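Local coordinates for protein epoxide hydrolase (Aspergillus niger, PDB 3G02) that probably hydrolyses epoxides to diols, as an enantioselective variant of an alpha/beta-hydrolase-fold epoxide hydrolase obtained by directed evolution, at residues F165-N170 with R316-T321; F20-P25 with F73-F78. The protein carries 9 engineered substitutions. All coordinates share one frame; numbering follows the deposited sequence.

Contact 1 (F165-N170 with R316-T321). Engineered in segment 316-321: W318 (natural residue Thr), V319 (natural residue Thr).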
# COMPACT_ATOMS: atom_id res chain seq x y z
N PHE A 165 -4.63 16.59 12.48
CA PHE A 165 -6.06 16.78 12.25
C PHE A 165 -6.68 15.39 12.23
O PHE A 165 -6.17 14.50 11.55
CB PHE A 165 -6.27 17.48 10.91
CG PHE A 165 -7.56 18.28 10.82
CD1 PHE A 165 -7.67 19.53 11.41
CD2 PHE A 165 -8.64 17.78 10.09
CE1 PHE A 165 -8.85 20.28 11.30
CE2 PHE A 165 -9.82 18.52 9.98
CZ PHE A 165 -9.92 19.76 10.58
N GLY A 166 -7.76 15.19 12.98
CA GLY A 166 -8.35 13.87 13.12
C GLY A 166 -9.85 13.86 12.93
O GLY A 166 -10.43 14.82 12.43
N LEU A 167 -10.47 12.77 13.37
CA LEU A 167 -11.90 12.56 13.17
C LEU A 167 -12.76 13.56 13.94
O LEU A 167 -13.76 14.05 13.41
CB LEU A 167 -12.29 11.11 13.51
CG LEU A 167 -11.71 10.05 12.55
CD1 LEU A 167 -11.60 8.69 13.21
CD2 LEU A 167 -12.53 9.98 11.27
N MET A 168 -12.36 13.89 15.17
CA MET A 168 -13.08 14.88 15.97
C MET A 168 -13.04 16.26 15.34
O MET A 168 -14.02 17.01 15.37
CB MET A 168 -12.54 14.93 17.40
CG MET A 168 -13.37 15.79 18.36
SD MET A 168 -15.07 15.20 18.55
CE MET A 168 -14.80 13.66 19.43
N ASP A 169 -11.89 16.60 14.75
CA ASP A 169 -11.73 17.86 14.04
C ASP A 169 -12.67 17.95 12.84
O ASP A 169 -13.27 18.99 12.58
CB ASP A 169 -10.28 18.02 13.57
CG ASP A 169 -9.30 18.17 14.72
OD1 ASP A 169 -9.53 19.03 15.60
OD2 ASP A 169 -8.29 17.44 14.73
N ASN A 170 -12.80 16.83 12.12
CA ASN A 170 -13.75 16.74 11.02
C ASN A 170 -15.18 16.97 11.49
O ASN A 170 -15.94 17.71 10.86
CB ASN A 170 -13.63 15.39 10.31
CG ASN A 170 -12.57 15.38 9.23
OD1 ASN A 170 -12.88 15.52 8.05
ND2 ASN A 170 -11.31 15.22 9.62
N ARG A 316 -5.10 7.22 10.12
CA ARG A 316 -4.29 6.88 11.30
C ARG A 316 -5.12 6.85 12.59
O ARG A 316 -4.71 6.24 13.57
CB ARG A 316 -3.07 7.79 11.43
CG ARG A 316 -3.37 9.28 11.45
CD ARG A 316 -2.06 10.02 11.45
NE ARG A 316 -2.20 11.47 11.27
CZ ARG A 316 -2.20 12.08 10.09
NH1 ARG A 316 -2.11 11.39 8.96
NH2 ARG A 316 -2.30 13.40 10.04
N GLU A 317 -6.29 7.49 12.57
CA GLU A 317 -7.25 7.39 13.67
C GLU A 317 -8.38 6.40 13.38
O GLU A 317 -8.90 5.75 14.29
CB GLU A 317 -7.86 8.75 13.99
CG GLU A 317 -6.88 9.76 14.56
CD GLU A 317 -7.56 10.95 15.21
OE1 GLU A 317 -8.78 11.12 15.01
OE2 GLU A 317 -6.87 11.70 15.94
N TRP A 318 -8.77 6.28 12.11
CA TRP A 318 -9.94 5.48 11.73
C TRP A 318 -9.67 3.97 11.72
O TRP A 318 -10.54 3.18 12.09
CB TRP A 318 -10.48 5.94 10.37
CG TRP A 318 -11.81 5.35 9.97
CD1 TRP A 318 -13.00 5.46 10.63
CD2 TRP A 318 -12.08 4.58 8.79
NE1 TRP A 318 -13.99 4.80 9.94
CE2 TRP A 318 -13.45 4.25 8.80
CE3 TRP A 318 -11.29 4.14 7.71
CZ2 TRP A 318 -14.05 3.50 7.79
CZ3 TRP A 318 -11.89 3.39 6.71
CH2 TRP A 318 -13.26 3.08 6.76
N VAL A 319 -8.47 3.58 11.29
CA VAL A 319 -8.07 2.17 11.24
C VAL A 319 -8.11 1.49 12.63
O VAL A 319 -8.69 0.41 12.75
CB VAL A 319 -6.70 1.99 10.51
CG1 VAL A 319 -6.15 0.59 10.70
CG2 VAL A 319 -6.86 2.30 9.02
N PRO A 320 -7.53 2.13 13.68
CA PRO A 320 -7.65 1.60 15.05
C PRO A 320 -9.09 1.34 15.52
O PRO A 320 -9.32 0.40 16.29
CB PRO A 320 -7.01 2.69 15.91
CG PRO A 320 -6.05 3.36 15.01
CD PRO A 320 -6.73 3.37 13.67
N THR A 321 -10.04 2.16 15.07
CA THR A 321 -11.45 2.00 15.45
C THR A 321 -12.09 0.80 14.77
O THR A 321 -13.09 0.25 15.25
CB THR A 321 -12.30 3.28 15.16
OG1 THR A 321 -12.50 3.43 13.75
CG2 THR A 321 -11.63 4.52 15.74
O HOH W 1 -10.27 12.61 16.65

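Contact 2 (F20-P25 with F73-F78)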
# COMPACT_ATOMS: atom_id res chain seq x y z
N PHE A 20 -20.19 28.61 -5.73
CA PHE A 20 -18.99 28.00 -6.26
C PHE A 20 -19.29 27.35 -7.60
O PHE A 20 -20.33 26.71 -7.77
CB PHE A 20 -18.45 26.97 -5.26
CG PHE A 20 -17.19 26.29 -5.70
CD1 PHE A 20 -15.95 26.90 -5.52
CD2 PHE A 20 -17.23 25.03 -6.29
CE1 PHE A 20 -14.78 26.28 -5.92
CE2 PHE A 20 -16.06 24.40 -6.70
CZ PHE A 20 -14.84 25.02 -6.51
N THR A 21 -18.38 27.52 -8.55
CA THR A 21 -18.48 26.92 -9.87
C THR A 21 -17.19 26.17 -10.16
O THR A 21 -16.09 26.73 -10.04
CB THR A 21 -18.73 27.99 -10.97
OG1 THR A 21 -19.88 28.77 -10.62
CG2 THR A 21 -18.96 27.34 -12.33
N VAL A 22 -17.31 24.90 -10.53
CA VAL A 22 -16.16 24.12 -10.96
C VAL A 22 -15.74 24.58 -12.35
O VAL A 22 -16.54 24.56 -13.29
CB VAL A 22 -16.45 22.60 -10.95
CG1 VAL A 22 -15.20 21.81 -11.35
CG2 VAL A 22 -16.95 22.15 -9.58
N SER A 23 -14.49 25.02 -12.47
CA SER A 23 -13.96 25.54 -13.72
C SER A 23 -12.48 25.21 -13.82
O SER A 23 -11.62 26.06 -13.59
CB SER A 23 -14.20 27.05 -13.83
OG SER A 23 -13.81 27.53 -15.10
N ILE A 24 -12.20 23.95 -14.15
CA ILE A 24 -10.83 23.47 -14.28
C ILE A 24 -10.20 24.07 -15.54
O ILE A 24 -10.75 23.90 -16.63
CB ILE A 24 -10.76 21.91 -14.32
CG1 ILE A 24 -11.43 21.28 -13.09
CG2 ILE A 24 -9.31 21.43 -14.49
CD1 ILE A 24 -10.82 21.65 -11.74
N PRO A 25 -9.07 24.78 -15.39
CA PRO A 25 -8.40 25.37 -16.55
C PRO A 25 -8.03 24.33 -17.60
O PRO A 25 -7.66 23.20 -17.25
CB PRO A 25 -7.14 25.99 -15.94
CG PRO A 25 -7.48 26.25 -14.52
CD PRO A 25 -8.37 25.10 -14.13
N PHE A 73 -12.61 10.06 -22.89
CA PHE A 73 -13.01 10.86 -21.74
C PHE A 73 -13.01 12.37 -21.98
O PHE A 73 -12.04 12.92 -22.50
CB PHE A 73 -12.16 10.52 -20.51
CG PHE A 73 -12.58 11.24 -19.26
CD1 PHE A 73 -13.71 10.83 -18.55
CD2 PHE A 73 -11.85 12.33 -18.79
CE1 PHE A 73 -14.10 11.50 -17.39
CE2 PHE A 73 -12.24 13.00 -17.63
CZ PHE A 73 -13.37 12.59 -16.93
N ASP A 74 -14.10 13.02 -21.58
CA ASP A 74 -14.20 14.47 -21.62
C ASP A 74 -14.67 14.98 -20.26
O ASP A 74 -15.76 14.65 -19.79
CB ASP A 74 -15.15 14.92 -22.75
CG ASP A 74 -15.19 16.44 -22.94
OD1 ASP A 74 -14.44 17.19 -22.27
OD2 ASP A 74 -16.00 16.88 -23.78
N TRP A 75 -13.83 15.79 -19.62
CA TRP A 75 -14.13 16.37 -18.32
C TRP A 75 -15.34 17.32 -18.34
O TRP A 75 -16.11 17.37 -17.38
CB TRP A 75 -12.90 17.11 -17.79
CG TRP A 75 -13.14 17.86 -16.52
CD1 TRP A 75 -13.33 19.20 -16.39
CD2 TRP A 75 -13.25 17.31 -15.20
NE1 TRP A 75 -13.54 19.53 -15.07
CE2 TRP A 75 -13.49 18.38 -14.31
CE3 TRP A 75 -13.15 16.01 -14.67
CZ2 TRP A 75 -13.64 18.20 -12.93
CZ3 TRP A 75 -13.30 15.83 -13.30
CH2 TRP A 75 -13.54 16.92 -12.45
N ARG A 76 -15.50 18.06 -19.44
CA ARG A 76 -16.48 19.16 -19.47
C ARG A 76 -17.95 18.79 -19.21
O ARG A 76 -18.60 19.47 -18.42
CB ARG A 76 -16.34 20.00 -20.76
CG ARG A 76 -15.01 20.73 -20.90
CD ARG A 76 -14.78 21.76 -19.80
NE ARG A 76 -13.49 22.43 -19.97
CZ ARG A 76 -12.76 22.94 -18.98
NH1 ARG A 76 -13.17 22.85 -17.72
NH2 ARG A 76 -11.60 23.52 -19.25
N PRO A 77 -18.47 17.72 -19.85
CA PRO A 77 -19.84 17.29 -19.50
C PRO A 77 -20.02 16.91 -18.03
O PRO A 77 -21.05 17.22 -17.43
CB PRO A 77 -20.06 16.07 -20.40
CG PRO A 77 -19.16 16.29 -21.56
CD PRO A 77 -17.92 16.90 -20.94
N PHE A 78 -19.02 16.25 -17.44
CA PHE A 78 -19.05 15.93 -16.02
C PHE A 78 -19.02 17.20 -15.17
O PHE A 78 -19.79 17.33 -14.22
CB PHE A 78 -17.89 15.00 -15.66
CG PHE A 78 -17.78 14.69 -14.19
CD1 PHE A 78 -18.83 14.09 -13.50
CD2 PHE A 78 -16.61 14.99 -13.50
CE1 PHE A 78 -18.72 13.79 -12.14
CE2 PHE A 78 -16.49 14.70 -12.14
CZ PHE A 78 -17.54 14.10 -11.46

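Contact 1 (F165-N170 with R316-T321)
E317 reaches across to the start of helix 167-180 and binds the backbone of L167. E317 CB packs against L167 CD1 at 3.8 Å. CG lies anti to the carbonyl carbon (chi1 -67°), and the chain runs extended from there toward G166. E317 CD sits 3.7 Å from G166 CA. At the tip, E317 OE1 accepts from L167 N at 2.9 Å; the bond is nearly straight (165°), but it meets OE1 from above the carboxylate plane. Water 1 donates to the same OE1 and accepts from M168 N. E317 OE1 thus takes the L167 N-H directly and reaches the M168 N-H through water 1.

G166 is the N-cap of this helix, which belongs to the alpha/beta hydrolase fold. D169 OD2 accepts from G166 N at 2.9 Å through its anti lone pair. Both N and ND2 of N170 donate to G166 O. The L167 and E317 side chains run alongside each other head to tail, and L167 CD1 comes 4.1 Å from CB of W318, an engineered residue. The W318 side chain lies near D193 and Y315, the predicted nucleophile and proton donor, while R316 forms a salt bridge with E47 of the second subunit.

Contact 2 (F20-P25 with F73-F78)
R76 holds the carbonyl oxygen of I24 with both terminal nitrogens of its guanidinium group. R76 NH2 donates to I24 O at 2.8 Å, nearly along the C=O axis. R76 NH1 donates to I24 O at 2.9 Å, in the carbonyl plane and on a lone pair. I24 O lies close to the guanidinium plane for both bonds. Each N-H is bent away from the acceptor, by geometry that sharing one atom imposes: the angles are 145° and 140°. The R76 chain bends at chi2 (-63°), and this turns its end toward I24.

The same arginine has acidic partners nearby. NH1 forms a salt bridge with E79, and NH2 forms one with D26. E79 also accepts from I24 N and from W75 NE1, so it ties the two segments together from the helix side. At the start of helix 75-82, D74 is the N-cap, and D74 OD1 accepts from R76 N at 3.1 Å.

Packing lies beside this polar group. The I24 chain lies roughly perpendicular to that of W75. I24 CG1 comes 3.4 Å from W75 NE1 and 3.8 Å from W75 CE2. Further along the indole, V22 CG1 meets the ring edge near its plane, 4.2 Å from W75 CZ2. L29 of helix 26-38 touches I24, W75 and R76.

P25 is the N-cap of helix 26-38, so the contact joins the entry to that helix with the first turn of helix 75-82. The two acidic partners probably offset the charge of R76 and keep its guanidinium turned toward I24 O, while the buried indole N-H is satisfied by E79.

How the contacts relate
Contact 2 closes before contact 1 opens along the chain. Their centres are 31 Å apart, and their nearest atoms are about 17 Å apart, so they do not touch. Contact 2 lies in the N-terminal part characteristic of epoxide hydrolases and joins the start of helix 26-38 to helix 75-82, away from the predicted catalytic residues. Contact 1 joins the start of helix 167-180, in the alpha/beta hydrolase fold, to helix 315-318, beside the predicted active site. The two share no helix or strand. One ties together N-terminal parts of the chain; the other links distant parts near the predicted catalytic residues.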